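Local atomic coordinates of Tat (Twin-arginine translocation) pathway signal sequence containing protein (PDB entry 5IMU), a protein that is of unknown function but is probably exported by the twin-arginine pathway, its C-terminal part pairing an alpha/beta/alpha sandwich with a helical bundle. Residues 47-59 with 178-190. Numbering follows the deposited sequence.
Sequences VTDLAGGWIPPHV and YPSHELTAVGDWM
Trp54 drives the edge of its indole into the face of Trp189, a T-shaped pair with six-membered rings 5.2 Å between centroids and planes at 80°. CH2 of Trp54 sits over the centre of the Trp189 ring system. Met190, whose straight chain (chi3 172°) carries its methyl past the indole, lays CE on the Trp54 five-membered ring, 3.4 Å from Trp54 CG, and Pro56 CA covers the opposite face. Packing is tightest here, the indole being gripped on both faces and at its rim while its NE1 is hydrogen-bonded to His209 ND1. Leu50 CD2 and Pro56 CB extend this apolar core around Trp189.

Toward the loop that leads into helix 183-199 the contact becomes polar. His181 NE2 donates to Leu50 O at 2.9 Å, a buried bond aimed at a lone pair in the carbonyl plane, with the oxygen 17° out of the imidazole plane; CD1 of the same leucine rests over the imidazole face. Beyond it lies the partly exposed pair: Tyr178 OH gives its proton to the syn lone pair of Asp49 OD1 at 2.5 Å and is also hydrogen-bonded to Ser32 N.

The loop after strand 44-48 thus joins the family regions DUF5632 and DUF5631 by buried aromatic packing, while two directional bonds tie Asp49 and Leu50 to the loop before the helix.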
ATOM      1  N   VAL A  47       5.811  -3.625  -6.117  1.00 13.92           N
ATOM      2  CA  VAL A  47       5.867  -4.131  -4.750  1.00 10.67           C
ATOM      3  C   VAL A  47       6.762  -3.249  -3.890  1.00 14.87           C
ATOM      4  O   VAL A  47       7.652  -2.550  -4.384  1.00 10.37           O
ATOM      5  CB  VAL A  47       6.382  -5.588  -4.684  1.00 10.88           C
ATOM      6  CG1 VAL A  47       5.532  -6.515  -5.541  1.00 11.13           C
ATOM      7  CG2 VAL A  47       7.850  -5.656  -5.092  1.00 10.72           C
ATOM      8  N   THR A  48       6.496  -3.283  -2.586  1.00 13.00           N
ATOM      9  CA  THR A  48       7.457  -2.947  -1.548  1.00 10.44           C
ATOM     10  C   THR A  48       7.436  -4.080  -0.531  1.00  9.87           C
ATOM     11  O   THR A  48       6.460  -4.829  -0.436  1.00 10.29           O
ATOM     12  CB  THR A  48       7.139  -1.611  -0.859  1.00 12.63           C
ATOM     13  OG1 THR A  48       8.059  -1.397   0.221  1.00 11.44           O
ATOM     14  CG2 THR A  48       5.720  -1.618  -0.310  1.00 11.06           C
ATOM     15  N   ASP A  49       8.523  -4.218   0.226  1.00 10.24           N
ATOM     16  CA  ASP A  49       8.604  -5.263   1.238  1.00 14.13           C
ATOM     17  C   ASP A  49       8.161  -4.779   2.614  1.00 14.68           C
ATOM     18  O   ASP A  49       8.439  -5.448   3.617  1.00 12.97           O
ATOM     19  CB  ASP A  49      10.021  -5.841   1.299  1.00 12.80           C
ATOM     20  CG  ASP A  49      11.063  -4.817   1.718  1.00 14.78           C
ATOM     21  OD1 ASP A  49      10.742  -3.612   1.800  1.00 15.46           O
ATOM     22  OD2 ASP A  49      12.218  -5.225   1.968  1.00 14.46           O
ATOM     23  N   LEU A  50       7.474  -3.636   2.678  1.00 15.71           N
ATOM     24  CA  LEU A  50       7.000  -3.111   3.956  1.00 10.85           C
ATOM     25  C   LEU A  50       6.092  -4.111   4.665  1.00 12.83           C
ATOM     26  O   LEU A  50       6.222  -4.328   5.875  1.00 16.41           O
ATOM     27  CB  LEU A  50       6.271  -1.785   3.735  1.00 11.90           C
ATOM     28  CG  LEU A  50       5.662  -1.077   4.949  1.00  8.94           C
ATOM     29  CD1 LEU A  50       6.736  -0.648   5.940  1.00 12.56           C
ATOM     30  CD2 LEU A  50       4.827   0.119   4.509  1.00 10.09           C
ATOM     31  N   ALA A  51       5.175  -4.739   3.927  1.00 10.21           N
ATOM     32  CA  ALA A  51       4.238  -5.679   4.532  1.00 12.22           C
ATOM     33  C   ALA A  51       3.626  -6.630   3.509  1.00 16.20           C
ATOM     34  O   ALA A  51       2.413  -6.602   3.281  1.00 11.86           O
ATOM     35  CB  ALA A  51       3.130  -4.922   5.269  1.00 13.29           C
ATOM     36  N   GLY A  52       4.455  -7.471   2.890  1.00 13.51           N
ATOM     37  CA  GLY A  52       3.977  -8.560   2.057  1.00 14.01           C
ATOM     38  C   GLY A  52       3.324  -8.175   0.748  1.00 16.08           C
ATOM     39  O   GLY A  52       2.703  -9.033   0.112  1.00 17.02           O
ATOM     40  N   GLY A  53       3.445  -6.924   0.315  1.00 11.93           N
ATOM     41  CA  GLY A  53       2.826  -6.460  -0.916  1.00 10.23           C
ATOM     42  C   GLY A  53       1.839  -5.327  -0.734  1.00 15.91           C
ATOM     43  O   GLY A  53       1.364  -4.766  -1.734  1.00 11.48           O
ATOM     44  N   TRP A  54       1.503  -4.980   0.504  1.00 14.14           N
ATOM     45  CA  TRP A  54       0.641  -3.841   0.778  1.00 11.26           C
ATOM     46  C   TRP A  54       1.349  -2.545   0.397  1.00  9.35           C
ATOM     47  O   TRP A  54       2.561  -2.406   0.576  1.00  9.73           O
ATOM     48  CB  TRP A  54       0.266  -3.846   2.261  1.00 11.19           C
ATOM     49  CG  TRP A  54      -0.604  -2.725   2.735  1.00  6.79           C
ATOM     50  CD1 TRP A  54      -1.937  -2.558   2.492  1.00  8.51           C
ATOM     51  CD2 TRP A  54      -0.213  -1.643   3.591  1.00  7.82           C
ATOM     52  NE1 TRP A  54      -2.393  -1.424   3.125  1.00 11.00           N
ATOM     53  CE2 TRP A  54      -1.354  -0.846   3.807  1.00 10.60           C
ATOM     54  CE3 TRP A  54       0.995  -1.268   4.187  1.00  8.13           C
ATOM     55  CZ2 TRP A  54      -1.324   0.309   4.594  1.00  8.70           C
ATOM     56  CZ3 TRP A  54       1.026  -0.122   4.967  1.00  9.73           C
ATOM     57  CH2 TRP A  54      -0.125   0.652   5.164  1.00  9.62           C
ATOM     58  N   ILE A  55       0.592  -1.603  -0.148  1.00 10.32           N
ATOM     59  CA  ILE A  55       1.108  -0.291  -0.534  1.00 10.51           C
ATOM     60  C   ILE A  55       0.527   0.739   0.420  1.00  7.46           C
ATOM     61  O   ILE A  55      -0.705   0.845   0.536  1.00  8.34           O
ATOM     62  CB  ILE A  55       0.770   0.052  -1.994  1.00  9.31           C
ATOM     63  CG1 ILE A  55       1.175  -1.088  -2.933  1.00 12.11           C
ATOM     64  CG2 ILE A  55       1.461   1.345  -2.407  1.00 10.54           C
ATOM     65  CD1 ILE A  55       2.632  -1.491  -2.826  1.00 10.99           C
ATOM     66  N   PRO A  56       1.349   1.526   1.121  1.00 11.23           N
ATOM     67  CA  PRO A  56       0.815   2.443   2.124  1.00 13.48           C
ATOM     68  C   PRO A  56      -0.012   3.550   1.475  1.00 12.41           C
ATOM     69  O   PRO A  56       0.199   3.883   0.298  1.00 12.61           O
ATOM     70  CB  PRO A  56       2.073   3.003   2.807  1.00 10.10           C
ATOM     71  CG  PRO A  56       3.161   2.830   1.794  1.00 14.12           C
ATOM     72  CD  PRO A  56       2.825   1.558   1.070  1.00 11.84           C
ATOM     73  N   PRO A  57      -0.949   4.144   2.217  1.00 12.93           N
ATOM     74  CA  PRO A  57      -1.903   5.071   1.578  1.00 13.19           C
ATOM     75  C   PRO A  57      -1.286   6.371   1.091  1.00 12.61           C
ATOM     76  O   PRO A  57      -1.837   6.988   0.170  1.00 15.09           O
ATOM     77  CB  PRO A  57      -2.942   5.331   2.683  1.00 16.98           C
ATOM     78  CG  PRO A  57      -2.700   4.287   3.729  1.00 15.91           C
ATOM     79  CD  PRO A  57      -1.249   3.937   3.641  1.00 14.35           C
ATOM     80  N   HIS A  58      -0.174   6.819   1.669  1.00 12.66           N
ATOM     81  CA  HIS A  58       0.362   8.121   1.289  1.00 11.91           C
ATOM     82  C   HIS A  58       1.170   8.078  -0.002  1.00 12.31           C
ATOM     83  O   HIS A  58       1.683   9.120  -0.425  1.00 14.49           O
ATOM     84  CB  HIS A  58       1.210   8.705   2.425  1.00 11.61           C
ATOM     85  CG  HIS A  58       2.484   7.962   2.684  1.00 11.38           C
ATOM     86  ND1 HIS A  58       2.510   6.680   3.192  1.00 10.80           N
ATOM     87  CD2 HIS A  58       3.777   8.329   2.522  1.00  9.66           C
ATOM     88  CE1 HIS A  58       3.764   6.285   3.321  1.00 13.36           C
ATOM     89  NE2 HIS A  58       4.553   7.266   2.922  1.00 15.57           N
ATOM     90  N   VAL A  59       1.284   6.918  -0.641  1.00  9.95           N
ATOM     91  CA  VAL A  59       1.986   6.778  -1.912  1.00 11.49           C
ATOM     92  C   VAL A  59       0.947   6.651  -3.017  1.00 10.34           C
ATOM     93  O   VAL A  59       0.114   5.738  -2.992  1.00 11.10           O
ATOM     94  CB  VAL A  59       2.930   5.567  -1.905  1.00  9.32           C
ATOM     95  CG1 VAL A  59       3.524   5.349  -3.295  1.00  9.72           C
ATOM     96  CG2 VAL A  59       4.030   5.763  -0.878  1.00 12.54           C
ATOM     97  N   TYR A 178      11.602   0.693  10.316  1.00 16.87           N
ATOM     98  CA  TYR A 178      11.967  -0.094   9.137  1.00 18.08           C
ATOM     99  C   TYR A 178      13.488  -0.147   8.972  1.00 13.76           C
ATOM    100  O   TYR A 178      14.167   0.861   9.164  1.00 17.02           O
ATOM    101  CB  TYR A 178      11.296   0.514   7.895  1.00 12.96           C
ATOM    102  CG  TYR A 178      11.574  -0.170   6.568  1.00 12.48           C
ATOM    103  CD1 TYR A 178      12.719   0.127   5.837  1.00 13.33           C
ATOM    104  CD2 TYR A 178      10.668  -1.076   6.028  1.00 14.68           C
ATOM    105  CE1 TYR A 178      12.968  -0.480   4.621  1.00 13.92           C
ATOM    106  CE2 TYR A 178      10.909  -1.688   4.808  1.00 12.08           C
ATOM    107  CZ  TYR A 178      12.060  -1.385   4.109  1.00 14.31           C
ATOM    108  OH  TYR A 178      12.306  -1.988   2.895  1.00 14.82           O
ATOM    109  N   PRO A 179      14.028  -1.325   8.618  1.00 15.96           N
ATOM    110  CA  PRO A 179      13.302  -2.565   8.311  1.00 17.87           C
ATOM    111  C   PRO A 179      13.003  -3.446   9.524  1.00 21.64           C
ATOM    112  O   PRO A 179      12.570  -4.584   9.343  1.00 17.56           O
ATOM    113  CB  PRO A 179      14.255  -3.285   7.357  1.00 21.31           C
ATOM    114  CG  PRO A 179      15.609  -2.866   7.815  1.00 15.79           C
ATOM    115  CD  PRO A 179      15.474  -1.461   8.358  1.00 19.70           C
ATOM    116  N   SER A 180      13.231  -2.934  10.735  1.00 19.05           N
ATOM    117  CA  SER A 180      12.952  -3.667  11.964  1.00 23.66           C
ATOM    118  C   SER A 180      11.613  -3.275  12.581  1.00 26.03           C
ATOM    119  O   SER A 180      11.469  -3.264  13.809  1.00 25.77           O
ATOM    120  CB  SER A 180      14.083  -3.464  12.973  1.00 23.23           C
ATOM    121  OG  SER A 180      15.321  -3.909  12.445  1.00 29.02           O
ATOM    122  N   HIS A 181      10.632  -2.953  11.746  1.00 21.79           N
ATOM    123  CA  HIS A 181       9.317  -2.557  12.222  1.00 18.98           C
ATOM    124  C   HIS A 181       8.528  -3.766  12.712  1.00 27.35           C
ATOM    125  O   HIS A 181       8.770  -4.905  12.302  1.00 26.27           O
ATOM    126  CB  HIS A 181       8.546  -1.849  11.109  1.00 13.58           C
ATOM    127  CG  HIS A 181       8.525  -2.607   9.818  1.00 19.48           C
ATOM    128  ND1 HIS A 181       9.661  -2.837   9.070  1.00 14.14           N
ATOM    129  CD2 HIS A 181       7.507  -3.189   9.141  1.00 19.29           C
ATOM    130  CE1 HIS A 181       9.344  -3.528   7.991  1.00 17.66           C
ATOM    131  NE2 HIS A 181       8.042  -3.754   8.009  1.00 17.94           N
ATOM    132  N   GLU A 182       7.573  -3.508  13.600  1.00 26.33           N
ATOM    133  CA  GLU A 182       6.662  -4.540  14.076  1.00 31.86           C
ATOM    134  C   GLU A 182       5.430  -4.571  13.181  1.00 33.51           C
ATOM    135  O   GLU A 182       4.802  -3.533  12.944  1.00 20.47           O
ATOM    136  CB  GLU A 182       6.251  -4.278  15.527  1.00 34.75           C
ATOM    137  CG  GLU A 182       7.392  -4.350  16.532  1.00 35.99           C
ATOM    138  CD  GLU A 182       7.841  -5.771  16.812  1.00 48.71           C
ATOM    139  OE1 GLU A 182       7.105  -6.713  16.449  1.00 51.04           O
ATOM    140  OE2 GLU A 182       8.931  -5.948  17.399  1.00 56.91           O
ATOM    141  N   LEU A 183       5.091  -5.762  12.677  1.00 34.43           N
ATOM    142  CA  LEU A 183       3.860  -5.911  11.909  1.00 35.98           C
ATOM    143  C   LEU A 183       2.634  -5.538  12.727  1.00 31.84           C
ATOM    144  O   LEU A 183       1.590  -5.215  12.149  1.00 30.92           O
ATOM    145  CB  LEU A 183       3.711  -7.345  11.400  1.00 40.06           C
ATOM    146  CG  LEU A 183       4.594  -7.819  10.248  1.00 49.17           C
ATOM    147  CD1 LEU A 183       4.021  -9.107   9.691  1.00 42.10           C
ATOM    148  CD2 LEU A 183       4.714  -6.765   9.159  1.00 46.69           C
ATOM    149  N   THR A 184       2.738  -5.601  14.055  1.00 33.07           N
ATOM    150  CA  THR A 184       1.682  -5.097  14.926  1.00 38.18           C
ATOM    151  C   THR A 184       1.339  -3.650  14.592  1.00 26.98           C
ATOM    152  O   THR A 184       0.167  -3.304  14.399  1.00 21.71           O
ATOM    153  CB  THR A 184       2.118  -5.227  16.387  1.00 32.95           C
ATOM    154  OG1 THR A 184       1.863  -6.560  16.850  1.00 44.28           O
ATOM    155  CG2 THR A 184       1.383  -4.221  17.267  1.00 30.11           C
ATOM    156  N   ALA A 185       2.357  -2.788  14.515  1.00 24.29           N
ATOM    157  CA  ALA A 185       2.114  -1.385  14.197  1.00 24.21           C
ATOM    158  C   ALA A 185       1.628  -1.207  12.766  1.00 16.02           C
ATOM    159  O   ALA A 185       0.839  -0.296  12.489  1.00 12.70           O
ATOM    160  CB  ALA A 185       3.381  -0.564  14.437  1.00 22.07           C
ATOM    161  N   VAL A 186       2.081  -2.062  11.846  1.00 15.06           N
ATOM    162  CA  VAL A 186       1.595  -1.994  10.471  1.00 20.52           C
ATOM    163  C   VAL A 186       0.108  -2.324  10.417  1.00 13.37           C
ATOM    164  O   VAL A 186      -0.663  -1.671   9.703  1.00 12.99           O
ATOM    165  CB  VAL A 186       2.419  -2.929   9.566  1.00 22.69           C
ATOM    166  CG1 VAL A 186       1.812  -2.995   8.176  1.00 14.31           C
ATOM    167  CG2 VAL A 186       3.864  -2.461   9.496  1.00 20.08           C
ATOM    168  N   GLY A 187      -0.317  -3.338  11.173  1.00 14.76           N
ATOM    169  CA  GLY A 187      -1.731  -3.670  11.221  1.00 12.05           C
ATOM    170  C   GLY A 187      -2.582  -2.514  11.711  1.00 11.56           C
ATOM    171  O   GLY A 187      -3.653  -2.244  11.161  1.00 12.43           O
ATOM    172  N   ASP A 188      -2.116  -1.813  12.746  1.00 12.52           N
ATOM    173  CA  ASP A 188      -2.819  -0.622  13.218  1.00  9.75           C
ATOM    174  C   ASP A 188      -2.919   0.427  12.116  1.00 11.08           C
ATOM    175  O   ASP A 188      -3.975   1.037  11.915  1.00 11.72           O
ATOM    176  CB  ASP A 188      -2.107  -0.047  14.442  1.00 13.95           C
ATOM    177  CG  ASP A 188      -2.290  -0.901  15.682  1.00 16.60           C
ATOM    178  OD1 ASP A 188      -2.838  -2.019  15.567  1.00 16.54           O
ATOM    179  OD2 ASP A 188      -1.883  -0.456  16.777  1.00 18.47           O
ATOM    180  N   TRP A 189      -1.813   0.660  11.404  1.00  9.67           N
ATOM    181  CA  TRP A 189      -1.810   1.565  10.257  1.00 13.34           C
ATOM    182  C   TRP A 189      -2.886   1.178   9.248  1.00 10.12           C
ATOM    183  O   TRP A 189      -3.616   2.034   8.736  1.00  9.58           O
ATOM    184  CB  TRP A 189      -0.417   1.543   9.619  1.00 11.11           C
ATOM    185  CG  TRP A 189      -0.122   2.604   8.597  1.00 13.54           C
ATOM    186  CD1 TRP A 189      -0.965   3.578   8.139  1.00 11.44           C
ATOM    187  CD2 TRP A 189       1.118   2.787   7.906  1.00  9.72           C
ATOM    188  NE1 TRP A 189      -0.320   4.356   7.204  1.00  9.53           N
ATOM    189  CE2 TRP A 189       0.959   3.890   7.043  1.00  9.08           C
ATOM    190  CE3 TRP A 189       2.349   2.124   7.934  1.00 12.09           C
ATOM    191  CZ2 TRP A 189       1.987   4.342   6.215  1.00  9.64           C
ATOM    192  CZ3 TRP A 189       3.365   2.576   7.114  1.00 13.47           C
ATOM    193  CH2 TRP A 189       3.178   3.675   6.266  1.00 13.30           C
ATOM    194  N   MET A 190      -3.014  -0.125   8.971  1.00 11.08           N
ATOM    195  CA  MET A 190      -3.996  -0.590   7.995  1.00 10.38           C
ATOM    196  C   MET A 190      -5.424  -0.348   8.473  1.00 11.45           C
ATOM    197  O   MET A 190      -6.276   0.102   7.697  1.00  9.52           O
ATOM    198  CB  MET A 190      -3.780  -2.074   7.702  1.00 10.81           C
ATOM    199  CG  MET A 190      -2.493  -2.390   6.953  1.00  7.36           C
ATOM    200  SD  MET A 190      -2.123  -4.155   6.952  1.00 12.96           S
ATOM    201  CE  MET A 190      -0.729  -4.211   5.831  1.00  9.31           C
TER